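Local coordinates for hypothetical protein (Bacteroides caccae, PDB 4M8R) that is of unknown function but pairs an Ig-like beta sandwich with a beta-propeller-like domain, a combination that by itself fixes no activity or ligand, at residues A[31-36]-A[77-82]; A[42-47]-A[65-70]; A[342-347]-A[358-363]. All blocks are in the same frame, centred on the assembly; numbering follows the deposited sequence.

How the interactions relate
Two of these contacts belong to one sheet and the third to a distant domain, a useful comparison of how antiparallel strands are joined. Interactions 1 and 2 lie in the Ig-like domain with centres 9 Å apart; strands 76-80 and 60-72 are neighbours there, and the backbones of S78 and R80 probably hydrogen-bond to those of V70 and E68. Both are buried; the apolar face is aliphatic and selenomethionine in interaction 1, and gains the F46 ring in interaction 2. Interaction 1 is a regular ladder with a phosphate on its other face, whereas interaction 2 has a water wedged where the strands diverge. Interaction 3, about 57 Å from interaction 1 between centres, is partly buried in the propeller-like domain, and there an arginine side chain and a phenylalanine ring supplement irregular backbone pairing.

Interaction 1 of 3, residues A[31-36]-A[77-82]; sequences VHIYGD and MSIRMP. With PO4 (phosphate ion), chain F.
Regular antiparallel pairing within the sheet of the Ig-like domain joins 31-36 to 77-82, with an apolar face on one side and a phosphate on the other. V31 and I79 form one hydrogen-bonded pair, with V31 N to I79 O at 2.8 Å and I79 N to V31 O at 2.9 Å; I33 and M77 (a selenomethionine) form the next. Between them H32 and S78 make a non-hydrogen-bonded pair, and their side chains converge on the anion. NE2 of H32 donates to phosphate O2 (2.7 Å, 149° at the hydrogen), the ion meeting the imidazole at its edge, while S78 OG donates to O4 at 2.8 Å. The phosphate probably comes from the crystallisation liquor; ND1 of H32 is held by E20, which would fix the ring's rotation. On the opposite face, with V31 CG1 anti to the backbone N (chi1 161°), CG2 lies anti to the carbonyl carbon and meets CG of selenomethionine M81 at 3.6 Å. The delta carbons CD1 of I33 and I79 meet at 4.0 Å, and I33 CB packs alongside M77 CG. This apolar layer continues onto F46 of strand 43-50 and L103, V106 and L108 of strand 99-108, while strand 60-72 borders 76-80 along its other edge.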
# COMPACT_ATOMS: atom_id res chain seq x y z
N VAL A 31 -22.90 -2.09 -29.47
CA VAL A 31 -22.75 -0.78 -30.10
C VAL A 31 -22.32 -0.98 -31.56
O VAL A 31 -21.52 -1.86 -31.86
CB VAL A 31 -21.72 0.07 -29.34
CG1 VAL A 31 -21.20 1.22 -30.19
CG2 VAL A 31 -22.34 0.59 -28.05
N HIS A 32 -22.87 -0.16 -32.45
CA HIS A 32 -22.65 -0.31 -33.89
C HIS A 32 -21.76 0.77 -34.44
O HIS A 32 -21.93 1.95 -34.13
CB HIS A 32 -23.98 -0.28 -34.62
CG HIS A 32 -24.93 -1.33 -34.15
ND1 HIS A 32 -25.77 -1.14 -33.08
CD2 HIS A 32 -25.15 -2.59 -34.58
CE1 HIS A 32 -26.49 -2.23 -32.88
NE2 HIS A 32 -26.13 -3.13 -33.78
N ILE A 33 -20.83 0.35 -35.29
CA ILE A 33 -19.90 1.24 -35.95
C ILE A 33 -20.16 1.15 -37.44
O ILE A 33 -20.36 0.06 -37.97
CB ILE A 33 -18.46 0.81 -35.67
CG1 ILE A 33 -18.10 1.14 -34.22
CG2 ILE A 33 -17.49 1.51 -36.62
CD1 ILE A 33 -16.86 0.41 -33.74
N TYR A 34 -20.14 2.29 -38.12
CA TYR A 34 -20.37 2.34 -39.56
C TYR A 34 -19.28 3.14 -40.27
O TYR A 34 -18.53 3.87 -39.63
CB TYR A 34 -21.75 2.94 -39.86
CG TYR A 34 -21.95 4.35 -39.37
CD1 TYR A 34 -21.61 5.44 -40.16
CD2 TYR A 34 -22.49 4.59 -38.11
CE1 TYR A 34 -21.80 6.74 -39.71
CE2 TYR A 34 -22.69 5.88 -37.65
CZ TYR A 34 -22.34 6.95 -38.45
OH TYR A 34 -22.54 8.23 -38.00
N GLY A 35 -19.22 2.98 -41.58
CA GLY A 35 -18.24 3.69 -42.41
C GLY A 35 -17.87 2.89 -43.65
O GLY A 35 -18.28 1.75 -43.81
N ASP A 36 -17.10 3.52 -44.54
CA ASP A 36 -16.62 2.87 -45.76
C ASP A 36 -15.12 2.66 -45.67
O ASP A 36 -14.39 3.58 -45.29
CB ASP A 36 -16.95 3.73 -46.99
CG ASP A 36 -18.44 4.00 -47.14
OD1 ASP A 36 -19.25 3.11 -46.81
OD2 ASP A 36 -18.80 5.11 -47.59
N MSE A 77 -19.25 -2.61 -38.18
CA MSE A 77 -19.01 -3.70 -37.22
C MSE A 77 -19.81 -3.50 -35.97
O MSE A 77 -20.18 -2.38 -35.63
CB MSE A 77 -17.52 -3.81 -36.90
CG MSE A 77 -16.73 -2.50 -36.95
SE MSE A 77 -14.83 -2.87 -37.38
CE MSE A 77 -14.58 -4.46 -36.26
N SER A 78 -20.11 -4.60 -35.29
CA SER A 78 -20.79 -4.59 -33.99
C SER A 78 -19.79 -4.93 -32.90
O SER A 78 -19.04 -5.90 -33.03
CB SER A 78 -21.92 -5.61 -33.97
OG SER A 78 -22.83 -5.41 -35.04
N ILE A 79 -19.78 -4.14 -31.82
CA ILE A 79 -18.90 -4.42 -30.68
C ILE A 79 -19.71 -4.53 -29.41
O ILE A 79 -20.81 -3.99 -29.32
CB ILE A 79 -17.82 -3.33 -30.52
CG1 ILE A 79 -18.43 -1.98 -30.13
CG2 ILE A 79 -17.02 -3.20 -31.81
CD1 ILE A 79 -17.43 -0.86 -30.03
N ARG A 80 -19.17 -5.25 -28.43
CA ARG A 80 -19.85 -5.42 -27.14
C ARG A 80 -19.23 -4.49 -26.11
O ARG A 80 -18.01 -4.38 -26.04
CB ARG A 80 -19.76 -6.88 -26.67
CG ARG A 80 -20.78 -7.21 -25.59
CD ARG A 80 -20.85 -8.70 -25.30
NE ARG A 80 -21.43 -9.47 -26.41
CZ ARG A 80 -22.74 -9.55 -26.69
NH1 ARG A 80 -23.64 -8.89 -25.96
NH2 ARG A 80 -23.15 -10.28 -27.72
N MSE A 81 -20.06 -3.81 -25.33
CA MSE A 81 -19.58 -2.93 -24.27
C MSE A 81 -19.25 -3.77 -23.06
O MSE A 81 -20.03 -4.65 -22.68
CB MSE A 81 -20.62 -1.86 -23.92
CG MSE A 81 -21.05 -0.99 -25.11
SE MSE A 81 -19.50 -0.13 -25.97
CE MSE A 81 -18.87 0.96 -24.47
N PRO A 82 -18.09 -3.53 -22.44
CA PRO A 82 -17.63 -4.37 -21.34
C PRO A 82 -18.21 -4.06 -19.96
O PRO A 82 -18.65 -2.93 -19.69
CB PRO A 82 -16.13 -4.09 -21.31
CG PRO A 82 -16.00 -2.69 -21.79
CD PRO A 82 -17.07 -2.53 -22.82
P PO4 F . -26.60 -6.66 -34.33
O1 PO4 F . -27.26 -6.07 -35.56
O2 PO4 F . -26.73 -5.70 -33.17
O3 PO4 F . -27.29 -7.95 -33.95
O4 PO4 F . -25.14 -6.91 -34.64

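Interaction 2 of 3, residues A[42-47]-A[65-70]; sequences DQVDFD and VGAEIV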
# COMPACT_ATOMS: atom_id res chain seq x y z
N ASP A 42 -8.91 -5.25 -38.88
CA ASP A 42 -9.17 -4.02 -38.14
C ASP A 42 -9.66 -4.38 -36.75
O ASP A 42 -10.47 -5.29 -36.58
CB ASP A 42 -10.23 -3.15 -38.84
CG ASP A 42 -9.68 -2.39 -40.04
OD1 ASP A 42 -8.52 -2.63 -40.43
OD2 ASP A 42 -10.40 -1.54 -40.60
N GLN A 43 -9.12 -3.69 -35.74
CA GLN A 43 -9.54 -3.89 -34.36
C GLN A 43 -10.17 -2.60 -33.84
O GLN A 43 -10.13 -1.56 -34.50
CB GLN A 43 -8.35 -4.33 -33.51
CG GLN A 43 -7.66 -5.58 -34.05
CD GLN A 43 -6.72 -6.25 -33.06
OE1 GLN A 43 -6.82 -6.06 -31.85
NE2 GLN A 43 -5.81 -7.07 -33.58
N VAL A 44 -10.78 -2.69 -32.66
CA VAL A 44 -11.41 -1.55 -32.04
C VAL A 44 -10.93 -1.43 -30.61
O VAL A 44 -10.92 -2.41 -29.87
CB VAL A 44 -12.95 -1.68 -32.09
CG1 VAL A 44 -13.62 -0.53 -31.36
CG2 VAL A 44 -13.43 -1.75 -33.54
N ASP A 45 -10.53 -0.21 -30.23
CA ASP A 45 -10.01 0.09 -28.89
C ASP A 45 -10.92 1.05 -28.15
O ASP A 45 -11.54 1.93 -28.75
CB ASP A 45 -8.63 0.75 -28.99
CG ASP A 45 -7.52 -0.23 -29.28
OD1 ASP A 45 -7.53 -1.35 -28.70
OD2 ASP A 45 -6.63 0.13 -30.07
N PHE A 46 -10.97 0.89 -26.83
CA PHE A 46 -11.68 1.80 -25.94
C PHE A 46 -10.68 2.58 -25.11
O PHE A 46 -9.66 2.03 -24.70
CB PHE A 46 -12.52 1.02 -24.94
CG PHE A 46 -13.67 0.26 -25.53
CD1 PHE A 46 -14.56 0.88 -26.40
CD2 PHE A 46 -13.91 -1.05 -25.16
CE1 PHE A 46 -15.65 0.19 -26.91
CE2 PHE A 46 -14.98 -1.75 -25.67
CZ PHE A 46 -15.86 -1.13 -26.55
N ASP A 47 -10.98 3.85 -24.86
CA ASP A 47 -10.34 4.62 -23.80
C ASP A 47 -11.43 5.07 -22.82
O ASP A 47 -12.44 5.62 -23.23
CB ASP A 47 -9.59 5.84 -24.36
CG ASP A 47 -8.20 5.48 -24.93
OD1 ASP A 47 -7.82 4.29 -24.98
OD2 ASP A 47 -7.48 6.42 -25.34
N VAL A 65 -8.11 -0.51 -24.39
CA VAL A 65 -8.69 -1.77 -23.99
C VAL A 65 -9.39 -2.27 -25.24
O VAL A 65 -10.27 -1.59 -25.77
CB VAL A 65 -9.70 -1.58 -22.84
CG1 VAL A 65 -10.34 -2.91 -22.43
CG2 VAL A 65 -9.02 -0.93 -21.64
N GLY A 66 -8.97 -3.43 -25.73
CA GLY A 66 -9.54 -4.00 -26.94
C GLY A 66 -11.01 -4.27 -26.74
O GLY A 66 -11.42 -4.76 -25.68
N ALA A 67 -11.81 -3.94 -27.75
CA ALA A 67 -13.23 -4.22 -27.73
C ALA A 67 -13.48 -5.58 -28.36
O ALA A 67 -12.84 -5.94 -29.35
CB ALA A 67 -13.98 -3.15 -28.51
N GLU A 68 -14.41 -6.34 -27.79
CA GLU A 68 -14.86 -7.57 -28.41
C GLU A 68 -15.71 -7.23 -29.64
O GLU A 68 -16.68 -6.48 -29.54
CB GLU A 68 -15.65 -8.44 -27.43
CG GLU A 68 -15.99 -9.83 -27.95
CD GLU A 68 -16.97 -10.57 -27.06
OE1 GLU A 68 -17.07 -10.23 -25.86
OE2 GLU A 68 -17.65 -11.50 -27.56
N ILE A 69 -15.32 -7.77 -30.79
CA ILE A 69 -16.05 -7.55 -32.04
C ILE A 69 -17.00 -8.71 -32.28
O ILE A 69 -16.55 -9.85 -32.40
CB ILE A 69 -15.08 -7.41 -33.22
CG1 ILE A 69 -14.20 -6.18 -33.01
CG2 ILE A 69 -15.85 -7.30 -34.54
CD1 ILE A 69 -12.97 -6.15 -33.90
N VAL A 70 -18.29 -8.42 -32.36
CA VAL A 70 -19.32 -9.46 -32.49
C VAL A 70 -19.66 -9.75 -33.95
O VAL A 70 -19.76 -10.90 -34.34
CB VAL A 70 -20.60 -9.04 -31.72
CG1 VAL A 70 -21.71 -10.08 -31.89
CG2 VAL A 70 -20.28 -8.83 -30.25
O HOH W 1 -10.78 -5.44 -31.06
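Backbone hydrogen bonds tie F46 to V65 in both directions: F46 N gives to V65 O at 2.8 Å, and V65 N returns to F46 O at 3.0 Å. Farther along this hairpin of the Ig-like domain, A67 N donates to V44 O at 2.8 Å, nearly straight at the hydrogen (169°). The return bond of that pair is replaced by a water, which accepts from V44 N and donates to A67 O at 2.7 Å, where the strands splay apart. Apolar contact centres on the methyl of A67. It sits over one face of the F46 ring, CB lying 3.3 Å from CE2, and its other flank meets V44 CG1 at 3.9 Å, a branch brought there by its place anti to the backbone N (chi1 176°). Beyond it, CD1 of I69 rests 3.8 Å from D42 O. The acidic side chains find their charged partners outside the two segments: D42 and D45 form salt bridges with R96 and R100, and D47 with K234 of a second subunit. On the D45 face, OD1 comes 3.8 Å from G66 CA. The chemistry thus divides by face and by position: methyl groups pack with a ring on the F46 face, the buried acids are paired with basic residues beyond the hairpin, and one water satisfies the backbone where direct pairing lapses.

Interaction 3 of 3, residues A[342-347]-A[358-363]; sequences SFRLLE and QEPFAQ
The F361 ring lies with one face under the backbone of F343, whose O stands over it, 3.3 Å from F361 CD2. F343 CB joins the same ring by a CH-pi contact, 3.9 Å from its centroid and 29° off the normal, and L345 CD2 comes obliquely to F361 CE2 at 3.7 Å. CG of F361 stands between the backbone N and the carbonyl carbon (chi1 62°), a torsion that folds the ring back beneath the opposing strand. The F343 ring has A362 O at its edge, in plane, and the R344 guanidinium likewise meets Q358 O edge-on. There NE donates to Q358 O at 2.8 Å with a nearly straight bond (170°), the chain bending at chi3 to bring it in, while CG packs against P360 CA at 3.6 Å. Main-chain bonds complete the join: F343 N to A362 O, F361 N to F343 O, and Q358 N to L345 O at 2.8 Å. At one end S342 OG makes a weak bond to Q363 OE1; at the other, E347 and Q358 cross at about a right angle. The hairpin belongs to a four-stranded antiparallel sheet of the propeller-like domain, in which 355-364 is outermost and 325-333 flanks 340-348 on its other side. F361 meets W400 edge-to-face, and F343 reaches W405 and V369 and I372 of strand 368-373 in the following sheet.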
# COMPACT_ATOMS: atom_id res chain seq x y z
N SER A 342 -12.74 -36.23 9.87
CA SER A 342 -11.71 -35.63 10.73
C SER A 342 -10.94 -34.54 9.98
O SER A 342 -10.55 -34.73 8.83
CB SER A 342 -10.73 -36.70 11.20
OG SER A 342 -11.34 -37.57 12.13
N PHE A 343 -10.71 -33.42 10.66
CA PHE A 343 -9.92 -32.33 10.10
C PHE A 343 -8.58 -32.26 10.80
O PHE A 343 -8.51 -32.01 12.01
CB PHE A 343 -10.66 -31.00 10.25
CG PHE A 343 -11.98 -30.95 9.53
CD1 PHE A 343 -13.11 -31.54 10.08
CD2 PHE A 343 -12.09 -30.32 8.30
CE1 PHE A 343 -14.32 -31.51 9.42
CE2 PHE A 343 -13.31 -30.28 7.63
CZ PHE A 343 -14.42 -30.87 8.19
N ARG A 344 -7.51 -32.50 10.04
CA ARG A 344 -6.16 -32.62 10.59
C ARG A 344 -5.18 -31.76 9.81
O ARG A 344 -5.09 -31.85 8.58
CB ARG A 344 -5.73 -34.09 10.53
CG ARG A 344 -6.63 -35.01 11.36
CD ARG A 344 -6.38 -36.48 11.10
NE ARG A 344 -5.11 -36.88 11.72
CZ ARG A 344 -4.57 -38.10 11.66
NH1 ARG A 344 -5.16 -39.06 10.97
NH2 ARG A 344 -3.42 -38.33 12.29
N LEU A 345 -4.45 -30.90 10.52
CA LEU A 345 -3.46 -30.03 9.88
C LEU A 345 -2.25 -30.83 9.45
O LEU A 345 -1.90 -31.83 10.08
CB LEU A 345 -3.01 -28.91 10.82
CG LEU A 345 -4.06 -27.89 11.26
CD1 LEU A 345 -3.38 -26.79 12.06
CD2 LEU A 345 -4.80 -27.29 10.08
N LEU A 346 -1.63 -30.40 8.35
CA LEU A 346 -0.34 -30.93 7.93
C LEU A 346 0.72 -29.91 8.35
O LEU A 346 0.74 -28.79 7.84
CB LEU A 346 -0.31 -31.16 6.42
CG LEU A 346 0.93 -31.87 5.87
CD1 LEU A 346 1.06 -33.26 6.46
CD2 LEU A 346 0.88 -31.92 4.36
N GLU A 347 1.57 -30.31 9.29
CA GLU A 347 2.60 -29.44 9.84
C GLU A 347 3.91 -30.22 10.00
O GLU A 347 3.90 -31.45 10.05
CB GLU A 347 2.17 -28.88 11.20
CG GLU A 347 1.02 -27.87 11.12
CD GLU A 347 0.57 -27.35 12.48
OE1 GLU A 347 0.94 -27.95 13.52
OE2 GLU A 347 -0.17 -26.35 12.51
N GLN A 358 -1.27 -33.96 11.84
CA GLN A 358 -1.51 -33.73 13.27
C GLN A 358 -2.78 -34.44 13.70
O GLN A 358 -3.57 -34.87 12.86
CB GLN A 358 -1.65 -32.23 13.55
CG GLN A 358 -0.41 -31.41 13.21
CD GLN A 358 0.80 -31.79 14.05
OE1 GLN A 358 0.78 -31.65 15.27
NE2 GLN A 358 1.86 -32.27 13.40
N GLU A 359 -2.96 -34.58 15.01
CA GLU A 359 -4.22 -35.10 15.54
C GLU A 359 -5.34 -34.13 15.18
O GLU A 359 -5.07 -32.94 14.97
CB GLU A 359 -4.14 -35.30 17.05
CG GLU A 359 -3.26 -36.48 17.48
CD GLU A 359 -3.95 -37.83 17.38
OE1 GLU A 359 -5.11 -37.90 16.91
OE2 GLU A 359 -3.33 -38.84 17.77
N PRO A 360 -6.59 -34.62 15.08
CA PRO A 360 -7.64 -33.73 14.59
C PRO A 360 -7.90 -32.55 15.51
O PRO A 360 -7.77 -32.68 16.72
CB PRO A 360 -8.89 -34.64 14.54
CG PRO A 360 -8.41 -36.03 14.78
CD PRO A 360 -7.10 -35.93 15.49
N PHE A 361 -8.23 -31.40 14.93
CA PHE A 361 -8.71 -30.25 15.70
C PHE A 361 -10.24 -30.21 15.68
O PHE A 361 -10.86 -29.46 16.44
CB PHE A 361 -8.12 -28.93 15.18
CG PHE A 361 -8.48 -28.61 13.76
CD1 PHE A 361 -9.68 -27.97 13.47
CD2 PHE A 361 -7.62 -28.93 12.72
CE1 PHE A 361 -10.02 -27.67 12.16
CE2 PHE A 361 -7.96 -28.63 11.41
CZ PHE A 361 -9.15 -28.00 11.13
N ALA A 362 -10.84 -31.01 14.80
CA ALA A 362 -12.29 -31.15 14.72
C ALA A 362 -12.63 -32.52 14.13
O ALA A 362 -11.97 -32.99 13.20
CB ALA A 362 -12.89 -30.05 13.87
N GLN A 363 -13.67 -33.14 14.68
CA GLN A 363 -14.08 -34.49 14.31
C GLN A 363 -15.60 -34.53 14.34
O GLN A 363 -16.21 -34.09 15.30
CB GLN A 363 -13.48 -35.51 15.30
CG GLN A 363 -14.16 -36.88 15.36
CD GLN A 363 -13.42 -37.98 14.60
OE1 GLN A 363 -12.23 -38.21 14.83
NE2 GLN A 363 -14.13 -38.66 13.70